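PDB 2Q01: uronate isomerase from Caulobacter crescentus, which catalyses the interconversion of D-glucuronate with D-fructuronate, and of D-galacturonate with D-tagaturonate, in the breakdown of hexuronate sugars. Local coordinates for residues 76-80 / 81-85; 268-271 / 272-276; 429-432 / 433-437. One frame throughout, in Å; residues are numbered along the deposited sequence. Where two conformers were deposited one is given.

All three contacts are local, each made within one continuous run of chain, and none touches another: the nearest atoms of contacts 1 and 3 are about 23 Å apart, and contact 2 is farther from both. Contacts 2 and 3 lie on different helices, 264-276 and 425-445, on opposite sides of the chain's centre, whereas contact 1 is a turn in the loop between helices 67-74 and 96-105. Contact 3 is the buried one, and D430, R433 and R434 find partners in the N-terminal part of the chain. Contacts 1 and 2 are partly buried: contact 1 relies on backbone bonds and aliphatic packing, contact 2 on an aromatic face and a water bridge.

Contact 1 (76-80 / 81-85); sequences QGVSL and DALKV
Backbone bonds fold residues 79-85 into a compact turn, with the carbonyl of L80 at its centre. V85 N donates to L80 O at 3.0 Å, nearly along the C=O axis and with an N-H...O angle of 163°, while L83 N reaches the same oxygen in a weak bond. Inside this loop D81 to K84 form a type I beta turn, closed by K84 N to D81 O. The two nested bonds, with K84 in the left-handed region, make a Schellman motif, although the run is not a regular helix. A82 N gives a weak bond to S79 O, and a small alanine three residues on from S79 suits so tight a bend. In one of its two conformers S79 OG may add a long, weak bond to A82 N.

Apolar contacts complete the turn. V78 CG1 meets L83 CD1 at 3.9 Å, the two side chains crossing at about a right angle. L80 and V85 pack at both levels of their side chains, CB to CB at 3.9 Å and L80 CD2 to V85 CG1 at the same distance.

D81 O is hydrogen-bonded to T94 OG1. Q76 NE2 makes hydrogen bonds to Y410 O and N411 OD1 of a second subunit; N411 belongs to the potassium site, so the chain entering the turn borders a metal site there. L80 touches Y74, and L83 and V85 rest on F70, of helix 67-74, while V78 and L83 lie on V102 of helix 96-105.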
ATOM      1  N   GLN B  76      -3.336  11.590 -24.119  1.00 42.84           N
ATOM      2  CA  GLN B  76      -3.188  10.753 -25.302  1.00 47.56           C
ATOM      3  C   GLN B  76      -2.933  11.553 -26.582  1.00 54.58           C
ATOM      4  O   GLN B  76      -2.955  10.999 -27.684  1.00 57.46           O
ATOM      5  CB  GLN B  76      -4.400   9.830 -25.441  1.00 41.60           C
ATOM      6  CG  GLN B  76      -4.385   8.654 -24.467  1.00 33.74           C
ATOM      7  CD  GLN B  76      -3.563   7.475 -24.973  1.00 47.03           C
ATOM      8  OE1 GLN B  76      -3.577   7.150 -26.164  1.00 45.37           O
ATOM      9  NE2 GLN B  76      -2.853   6.822 -24.067  1.00 39.15           N
ATOM     10  N   GLY B  77      -2.682  12.851 -26.430  1.00 61.98           N
ATOM     11  CA  GLY B  77      -2.287  13.702 -27.553  1.00 60.38           C
ATOM     12  C   GLY B  77      -3.316  14.719 -28.014  1.00 61.32           C
ATOM     13  O   GLY B  77      -3.083  15.444 -28.986  1.00 66.49           O
ATOM     14  N   VAL B  78      -4.451  14.777 -27.324  1.00 51.15           N
ATOM     15  CA  VAL B  78      -5.527  15.701 -27.682  1.00 48.66           C
ATOM     16  C   VAL B  78      -5.271  17.067 -27.036  1.00 49.27           C
ATOM     17  O   VAL B  78      -4.907  17.136 -25.863  1.00 55.72           O
ATOM     18  CB  VAL B  78      -6.921  15.144 -27.261  1.00 41.76           C
ATOM     19  CG1 VAL B  78      -8.049  16.044 -27.745  1.00 43.11           C
ATOM     20  CG2 VAL B  78      -7.124  13.730 -27.788  1.00 36.65           C
ATOM     21  N   SER B  79      -5.429  18.141 -27.809  1.00 51.26           N
ATOM     22  CA  SER B  79      -5.316  19.495 -27.276  0.50 53.47           C
ATOM     23  C   SER B  79      -6.609  19.893 -26.570  1.00 56.93           C
ATOM     24  O   SER B  79      -7.684  19.403 -26.914  1.00 68.40           O
ATOM     25  CB  SER B  79      -4.976  20.495 -28.384  0.50 50.48           C
ATOM     26  OG  SER B  79      -5.994  20.552 -29.368  0.50 42.76           O
ATOM     27  N   LEU B  80      -6.498  20.777 -25.581  1.00 56.29           N
ATOM     28  CA  LEU B  80      -7.655  21.242 -24.815  1.00 58.58           C
ATOM     29  C   LEU B  80      -8.532  22.215 -25.603  1.00 61.29           C
ATOM     30  O   LEU B  80      -9.709  22.402 -25.275  1.00 62.60           O
ATOM     31  CB  LEU B  80      -7.226  21.885 -23.491  1.00 61.80           C
ATOM     32  CG  LEU B  80      -6.459  21.051 -22.465  1.00 60.06           C
ATOM     33  CD1 LEU B  80      -4.990  21.373 -22.561  1.00 71.60           C
ATOM     34  CD2 LEU B  80      -6.960  21.323 -21.064  1.00 70.93           C
ATOM     35  N   ASP B  81      -7.946  22.839 -26.626  1.00 66.78           N
ATOM     36  CA  ASP B  81      -8.676  23.719 -27.540  1.00 71.52           C
ATOM     37  C   ASP B  81      -9.646  22.911 -28.396  1.00 65.12           C
ATOM     38  O   ASP B  81     -10.747  23.378 -28.704  1.00 56.59           O
ATOM     39  CB  ASP B  81      -7.711  24.505 -28.437  1.00 78.92           C
ATOM     40  CG  ASP B  81      -6.814  25.449 -27.651  1.00 92.03           C
ATOM     41  OD1 ASP B  81      -5.587  25.421 -27.874  1.00100.89           O
ATOM     42  OD2 ASP B  81      -7.332  26.218 -26.810  1.00100.44           O
ATOM     43  N   ALA B  82      -9.229  21.693 -28.754  1.00 60.07           N
ATOM     44  CA  ALA B  82     -10.054  20.757 -29.521  1.00 58.86           C
ATOM     45  C   ALA B  82     -11.308  20.322 -28.764  1.00 58.55           C
ATOM     46  O   ALA B  82     -12.307  19.966 -29.385  1.00 61.87           O
ATOM     47  CB  ALA B  82      -9.235  19.539 -29.940  1.00 52.46           C
ATOM     48  N   LEU B  83     -11.251  20.375 -27.434  1.00 57.75           N
ATOM     49  CA  LEU B  83     -12.357  19.961 -26.565  1.00 55.08           C
ATOM     50  C   LEU B  83     -13.095  21.135 -25.917  1.00 54.85           C
ATOM     51  O   LEU B  83     -13.873  20.933 -24.977  1.00 58.18           O
ATOM     52  CB  LEU B  83     -11.850  19.005 -25.477  1.00 48.12           C
ATOM     53  CG  LEU B  83     -11.162  17.719 -25.936  1.00 51.13           C
ATOM     54  CD1 LEU B  83     -10.362  17.128 -24.792  1.00 46.64           C
ATOM     55  CD2 LEU B  83     -12.165  16.704 -26.499  1.00 38.65           C
ATOM     56  N   LYS B  84     -12.845  22.346 -26.428  1.00 53.28           N
ATOM     57  CA  LYS B  84     -13.458  23.603 -25.946  1.00 55.40           C
ATOM     58  C   LYS B  84     -13.255  23.905 -24.456  1.00 58.07           C
ATOM     59  O   LYS B  84     -14.136  24.483 -23.807  1.00 64.62           O
ATOM     60  CB  LYS B  84     -14.952  23.682 -26.311  1.00 57.35           C
ATOM     61  CG  LYS B  84     -15.280  24.643 -27.443  1.00 56.50           C
ATOM     62  CD  LYS B  84     -16.746  25.048 -27.418  1.00 59.60           C
ATOM     63  CE  LYS B  84     -16.913  26.501 -27.841  1.00 68.11           C
ATOM     64  NZ  LYS B  84     -18.294  26.997 -27.628  1.00 74.24           N
ATOM     65  N   VAL B  85     -12.093  23.525 -23.924  1.00 56.06           N
ATOM     66  CA  VAL B  85     -11.782  23.746 -22.508  1.00 57.93           C
ATOM     67  C   VAL B  85     -11.362  25.197 -22.300  1.00 59.74           C
ATOM     68  O   VAL B  85     -10.433  25.674 -22.960  1.00 56.46           O
ATOM     69  CB  VAL B  85     -10.659  22.796 -21.994  1.00 54.61           C
ATOM     70  CG1 VAL B  85     -10.385  23.028 -20.512  1.00 47.73           C
ATOM     71  CG2 VAL B  85     -11.021  21.334 -22.246  1.00 54.78           C
TER

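Contact 2 (268-271 / 272-276); sequences EALF and NSLVK
F271 and V275, one turn apart on the amphipathic helix 264-276, meet in a CH-pi contact. V275 CG2 stands over one face of the ring, 3.8 Å from its centroid and 18° off the normal, offset toward the rim where CZ lies. The ring is brought there by F271 CG standing anti to the backbone N (chi1 178°), and a beta-branched valine suits the place because its CG2 methyl projects back along the helix. Other aromatics, W228 and Y231, also meet the ring. With an alanine here instead of F271, the V275 methyl would probably lose its aromatic face and a gap would open beside W228 and Y231.

N272 approaches the ring obliquely, its amide plane 51° from that of the ring and ND2 3.7 Å from F271 CD1. The amide also passes slantwise by E268, one turn earlier, with N272 OD1 3.8 Å from E268 CG. Water joins the two: it donates to E268 OE2 at 2.7 Å and accepts from N272 ND2, an arrangement suited to polar residues on the partly exposed side. On the buried side L270 CD1 and L274 CD1 pair loosely, and these leucines pack on L286 and F287 of helix 281-302.

S273 folds its hydroxyl back onto the preceding turn, a habit of helical serines. A269 O is thus gripped twice, by S273 OG at 3.0 Å and S273 N at 3.2 Å, which arrive from opposite faces of the carbonyl plane.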
ATOM      1  N   GLU B 268       0.853  36.274  15.649  1.00 31.82           N
ATOM      2  CA  GLU B 268       0.829  37.646  15.141  1.00 31.32           C
ATOM      3  C   GLU B 268       2.149  38.019  14.465  1.00 36.96           C
ATOM      4  O   GLU B 268       2.150  38.617  13.384  1.00 46.02           O
ATOM      5  CB  GLU B 268       0.493  38.629  16.272  1.00 33.30           C
ATOM      6  CG  GLU B 268       0.374  40.085  15.827  1.00 24.57           C
ATOM      7  CD  GLU B 268      -0.621  40.891  16.649  1.00 48.56           C
ATOM      8  OE1 GLU B 268      -0.894  40.524  17.818  1.00 50.60           O
ATOM      9  OE2 GLU B 268      -1.127  41.906  16.114  1.00 37.66           O
ATOM     10  N   ALA B 269       3.261  37.644  15.103  1.00 30.50           N
ATOM     11  CA  ALA B 269       4.603  37.828  14.550  1.00 26.12           C
ATOM     12  C   ALA B 269       4.737  37.217  13.168  1.00 34.56           C
ATOM     13  O   ALA B 269       5.203  37.879  12.244  1.00 39.11           O
ATOM     14  CB  ALA B 269       5.652  37.233  15.484  1.00 27.67           C
ATOM     15  N   LEU B 270       4.321  35.957  13.047  1.00 32.09           N
ATOM     16  CA  LEU B 270       4.385  35.209  11.790  1.00 41.28           C
ATOM     17  C   LEU B 270       3.473  35.813  10.726  1.00 40.36           C
ATOM     18  O   LEU B 270       3.859  35.918   9.560  1.00 48.67           O
ATOM     19  CB  LEU B 270       4.019  33.743  12.038  1.00 35.98           C
ATOM     20  CG  LEU B 270       3.853  32.781  10.864  1.00 31.66           C
ATOM     21  CD1 LEU B 270       5.170  32.566  10.165  1.00 33.44           C
ATOM     22  CD2 LEU B 270       3.304  31.477  11.388  1.00 38.41           C
ATOM     23  N   PHE B 271       2.274  36.207  11.148  1.00 38.90           N
ATOM     24  CA  PHE B 271       1.300  36.873  10.287  1.00 38.07           C
ATOM     25  C   PHE B 271       1.870  38.166   9.702  1.00 44.27           C
ATOM     26  O   PHE B 271       1.784  38.393   8.492  1.00 49.92           O
ATOM     27  CB  PHE B 271       0.011  37.147  11.074  1.00 38.68           C
ATOM     28  CG  PHE B 271      -1.049  37.867  10.291  1.00 36.30           C
ATOM     29  CD1 PHE B 271      -1.371  39.187  10.582  1.00 33.82           C
ATOM     30  CD2 PHE B 271      -1.735  37.224   9.270  1.00 35.15           C
ATOM     31  CE1 PHE B 271      -2.348  39.860   9.850  1.00 29.65           C
ATOM     32  CE2 PHE B 271      -2.711  37.886   8.539  1.00 20.41           C
ATOM     33  CZ  PHE B 271      -3.025  39.203   8.835  1.00 36.59           C
ATOM     34  N   ASN B 272       2.468  38.990  10.565  1.00 40.59           N
ATOM     35  CA  ASN B 272       3.068  40.265  10.159  1.00 38.62           C
ATOM     36  C   ASN B 272       4.195  40.137   9.136  1.00 40.74           C
ATOM     37  O   ASN B 272       4.275  40.942   8.211  1.00 43.10           O
ATOM     38  CB  ASN B 272       3.558  41.047  11.376  1.00 43.17           C
ATOM     39  CG  ASN B 272       2.421  41.585  12.230  1.00 47.41           C
ATOM     40  OD1 ASN B 272       2.639  41.975  13.376  1.00 42.42           O
ATOM     41  ND2 ASN B 272       1.204  41.606  11.681  1.00 37.84           N
ATOM     42  N   SER B 273       5.041  39.117   9.295  1.00 38.59           N
ATOM     43  CA  SER B 273       6.125  38.834   8.352  1.00 35.29           C
ATOM     44  C   SER B 273       5.605  38.552   6.954  1.00 42.21           C
ATOM     45  O   SER B 273       6.196  38.997   5.970  1.00 48.04           O
ATOM     46  CB  SER B 273       6.946  37.632   8.811  1.00 40.21           C
ATOM     47  OG  SER B 273       7.368  37.770  10.154  1.00 63.31           O
ATOM     48  N   LEU B 274       4.501  37.811   6.872  1.00 38.19           N
ATOM     49  CA  LEU B 274       3.959  37.381   5.587  1.00 38.04           C
ATOM     50  C   LEU B 274       3.204  38.504   4.893  1.00 36.04           C
ATOM     51  O   LEU B 274       3.325  38.675   3.678  1.00 49.59           O
ATOM     52  CB  LEU B 274       3.078  36.141   5.756  1.00 38.60           C
ATOM     53  CG  LEU B 274       3.796  34.884   6.260  1.00 27.71           C
ATOM     54  CD1 LEU B 274       2.815  33.963   6.904  1.00 20.15           C
ATOM     55  CD2 LEU B 274       4.513  34.165   5.139  1.00 25.02           C
ATOM     56  N   VAL B 275       2.436  39.262   5.674  1.00 43.28           N
ATOM     57  CA  VAL B 275       1.754  40.481   5.208  1.00 49.77           C
ATOM     58  C   VAL B 275       2.743  41.523   4.658  1.00 49.32           C
ATOM     59  O   VAL B 275       2.483  42.131   3.613  1.00 53.88           O
ATOM     60  CB  VAL B 275       0.855  41.084   6.330  1.00 44.33           C
ATOM     61  CG1 VAL B 275       0.381  42.482   5.985  1.00 43.82           C
ATOM     62  CG2 VAL B 275      -0.343  40.192   6.571  1.00 52.51           C
ATOM     63  N   LYS B 276       3.874  41.697   5.351  1.00 53.26           N
ATOM     64  CA  LYS B 276       5.014  42.507   4.877  1.00 55.22           C
ATOM     65  C   LYS B 276       5.535  42.066   3.504  1.00 54.25           C
ATOM     66  O   LYS B 276       5.900  42.901   2.678  1.00 58.15           O
ATOM     67  CB  LYS B 276       6.167  42.460   5.884  1.00 51.71           C
ATOM     68  CG  LYS B 276       6.090  43.481   7.014  1.00 72.94           C
ATOM     69  CD  LYS B 276       7.150  44.564   6.860  1.00 99.06           C
ATOM     70  CE  LYS B 276       7.391  45.300   8.175  1.00108.21           C
ATOM     71  NZ  LYS B 276       8.590  46.190   8.121  1.00108.97           N
TER
HETATM   72  O   HOH W   1      -1.180  42.619  13.496  1.00 33.27           O

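Contact 3 (429-432 / 433-437); sequences HDVA and RRVDS
Regular alpha-helical bonding runs through 429-437, with i to i+4 bonds from R433 N to H429 O through D436 N to A432 O. On this frame D430 and R434, one turn apart, form a salt bridge: R434 NE donates to D430 OD1 at 2.9 Å, on the syn side of the carboxylate, in the guanidinium plane but tilted 27° out of the carboxylate plane. The two planes are turned 50° apart. D430 CG stands anti to the backbone N (chi1 -161°), which brings OD1 within reach of R434 NE, at the end of an extended chain. R434 is buried and D430 partly exposed; further partners hold both: D430 OD1 also pairs with R13, its OD2 with Y29 OH, and R434 NH2 with the carbonyls of E11 and R13.

R433 runs its aliphatic part past H429 O, CG at 3.2 Å, and its guanidinium donates to L35 O. V431 CG1 and V435 CG2 touch loosely, one turn apart, and S437 OG bonds back to R433 O at 2.7 Å.

Within helix 425-445 this part thus faces several elements: H429 bonds to I38 O of strand 37-39, R433 and S437 touch Y29 of helix 19-30, and R433 and D436 lie against T462 and I458 of helix 451-469.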
ATOM      1  N   HIS B 429     -23.325   8.457  -6.427  1.00 31.52           N
ATOM      2  CA  HIS B 429     -23.952   7.946  -5.212  1.00 37.48           C
ATOM      3  C   HIS B 429     -24.432   6.511  -5.356  1.00 29.20           C
ATOM      4  O   HIS B 429     -24.388   5.759  -4.392  1.00 43.24           O
ATOM      5  CB  HIS B 429     -25.094   8.852  -4.758  1.00 37.30           C
ATOM      6  CG  HIS B 429     -24.659   9.931  -3.821  1.00 40.74           C
ATOM      7  ND1 HIS B 429     -24.093  11.109  -4.256  1.00 45.66           N
ATOM      8  CD2 HIS B 429     -24.690  10.005  -2.471  1.00 46.94           C
ATOM      9  CE1 HIS B 429     -23.798  11.864  -3.214  1.00 33.62           C
ATOM     10  NE2 HIS B 429     -24.154  11.219  -2.119  1.00 46.95           N
ATOM     11  N   ASP B 430     -24.870   6.136  -6.558  1.00 37.29           N
ATOM     12  CA  ASP B 430     -25.231   4.750  -6.859  1.00 31.86           C
ATOM     13  C   ASP B 430     -24.037   3.804  -6.750  1.00 31.67           C
ATOM     14  O   ASP B 430     -24.165   2.712  -6.192  1.00 42.22           O
ATOM     15  CB  ASP B 430     -25.858   4.625  -8.246  1.00 38.25           C
ATOM     16  CG  ASP B 430     -26.639   3.341  -8.407  1.00 43.14           C
ATOM     17  OD1 ASP B 430     -26.140   2.409  -9.071  1.00 51.85           O
ATOM     18  OD2 ASP B 430     -27.746   3.255  -7.841  1.00 46.34           O
ATOM     19  N   VAL B 431     -22.888   4.227  -7.285  1.00 33.08           N
ATOM     20  CA  VAL B 431     -21.629   3.472  -7.181  1.00 27.22           C
ATOM     21  C   VAL B 431     -21.236   3.266  -5.713  1.00 33.36           C
ATOM     22  O   VAL B 431     -20.857   2.167  -5.318  1.00 33.17           O
ATOM     23  CB  VAL B 431     -20.481   4.181  -7.955  1.00 33.46           C
ATOM     24  CG1 VAL B 431     -19.110   3.565  -7.657  1.00 33.10           C
ATOM     25  CG2 VAL B 431     -20.743   4.146  -9.427  1.00 34.08           C
ATOM     26  N   ALA B 432     -21.358   4.325  -4.912  1.00 34.51           N
ATOM     27  CA  ALA B 432     -21.086   4.262  -3.470  1.00 35.89           C
ATOM     28  C   ALA B 432     -21.945   3.217  -2.781  1.00 29.56           C
ATOM     29  O   ALA B 432     -21.454   2.441  -1.967  1.00 29.76           O
ATOM     30  CB  ALA B 432     -21.321   5.613  -2.838  1.00 36.77           C
ATOM     31  N   ARG B 433     -23.229   3.203  -3.128  1.00 34.84           N
ATOM     32  CA  ARG B 433     -24.203   2.285  -2.537  1.00 26.26           C
ATOM     33  C   ARG B 433     -23.988   0.812  -2.914  1.00 31.84           C
ATOM     34  O   ARG B 433     -24.165  -0.066  -2.070  1.00 34.96           O
ATOM     35  CB  ARG B 433     -25.615   2.754  -2.869  1.00 29.18           C
ATOM     36  CG  ARG B 433     -25.965   4.063  -2.169  1.00 30.87           C
ATOM     37  CD  ARG B 433     -27.181   4.761  -2.759  1.00 31.61           C
ATOM     38  NE  ARG B 433     -27.401   6.029  -2.064  1.00 43.99           N
ATOM     39  CZ  ARG B 433     -28.520   6.747  -2.101  1.00 38.05           C
ATOM     40  NH1 ARG B 433     -29.568   6.349  -2.812  1.00 35.79           N
ATOM     41  NH2 ARG B 433     -28.590   7.872  -1.409  1.00 39.55           N
ATOM     42  N   ARG B 434     -23.575   0.553  -4.154  1.00 29.64           N
ATOM     43  CA  ARG B 434     -23.306  -0.811  -4.625  1.00 30.20           C
ATOM     44  C   ARG B 434     -22.033  -1.400  -4.052  1.00 35.43           C
ATOM     45  O   ARG B 434     -22.004  -2.582  -3.705  1.00 42.69           O
ATOM     46  CB  ARG B 434     -23.229  -0.852  -6.150  1.00 30.45           C
ATOM     47  CG  ARG B 434     -24.547  -0.568  -6.812  1.00 23.87           C
ATOM     48  CD  ARG B 434     -24.460  -0.586  -8.316  1.00 24.82           C
ATOM     49  NE  ARG B 434     -25.802  -0.444  -8.864  1.00 46.27           N
ATOM     50  CZ  ARG B 434     -26.556  -1.458  -9.272  1.00 33.75           C
ATOM     51  NH1 ARG B 434     -27.771  -1.221  -9.731  1.00 28.67           N
ATOM     52  NH2 ARG B 434     -26.090  -2.700  -9.238  1.00 25.84           N
ATOM     53  N   VAL B 435     -20.984  -0.580  -3.972  1.00 42.73           N
ATOM     54  CA  VAL B 435     -19.686  -1.001  -3.427  1.00 34.16           C
ATOM     55  C   VAL B 435     -19.779  -1.272  -1.923  1.00 34.69           C
ATOM     56  O   VAL B 435     -19.247  -2.278  -1.439  1.00 44.64           O
ATOM     57  CB  VAL B 435     -18.560   0.011  -3.758  1.00 39.36           C
ATOM     58  CG1 VAL B 435     -17.272  -0.315  -3.002  1.00 35.30           C
ATOM     59  CG2 VAL B 435     -18.290   0.018  -5.245  1.00 25.49           C
ATOM     60  N   ASP B 436     -20.477  -0.393  -1.202  1.00 28.60           N
ATOM     61  CA  ASP B 436     -20.775  -0.607   0.220  1.00 37.28           C
ATOM     62  C   ASP B 436     -21.615  -1.863   0.434  1.00 35.85           C
ATOM     63  O   ASP B 436     -21.395  -2.597   1.403  1.00 42.00           O
ATOM     64  CB  ASP B 436     -21.496   0.601   0.831  1.00 43.65           C
ATOM     65  CG  ASP B 436     -20.573   1.797   1.058  1.00 73.99           C
ATOM     66  OD1 ASP B 436     -21.079   2.839   1.531  1.00 87.87           O
ATOM     67  OD2 ASP B 436     -19.357   1.709   0.767  1.00 89.00           O
ATOM     68  N   SER B 437     -22.572  -2.100  -0.466  1.00 32.41           N
ATOM     69  CA  SER B 437     -23.378  -3.321  -0.442  1.00 30.60           C
ATOM     70  C   SER B 437     -22.531  -4.560  -0.688  1.00 33.75           C
ATOM     71  O   SER B 437     -22.701  -5.557   0.003  1.00 46.16           O
ATOM     72  CB  SER B 437     -24.510  -3.258  -1.461  1.00 24.90           C
ATOM     73  OG  SER B 437     -25.444  -2.269  -1.085  1.00 38.28           O
TER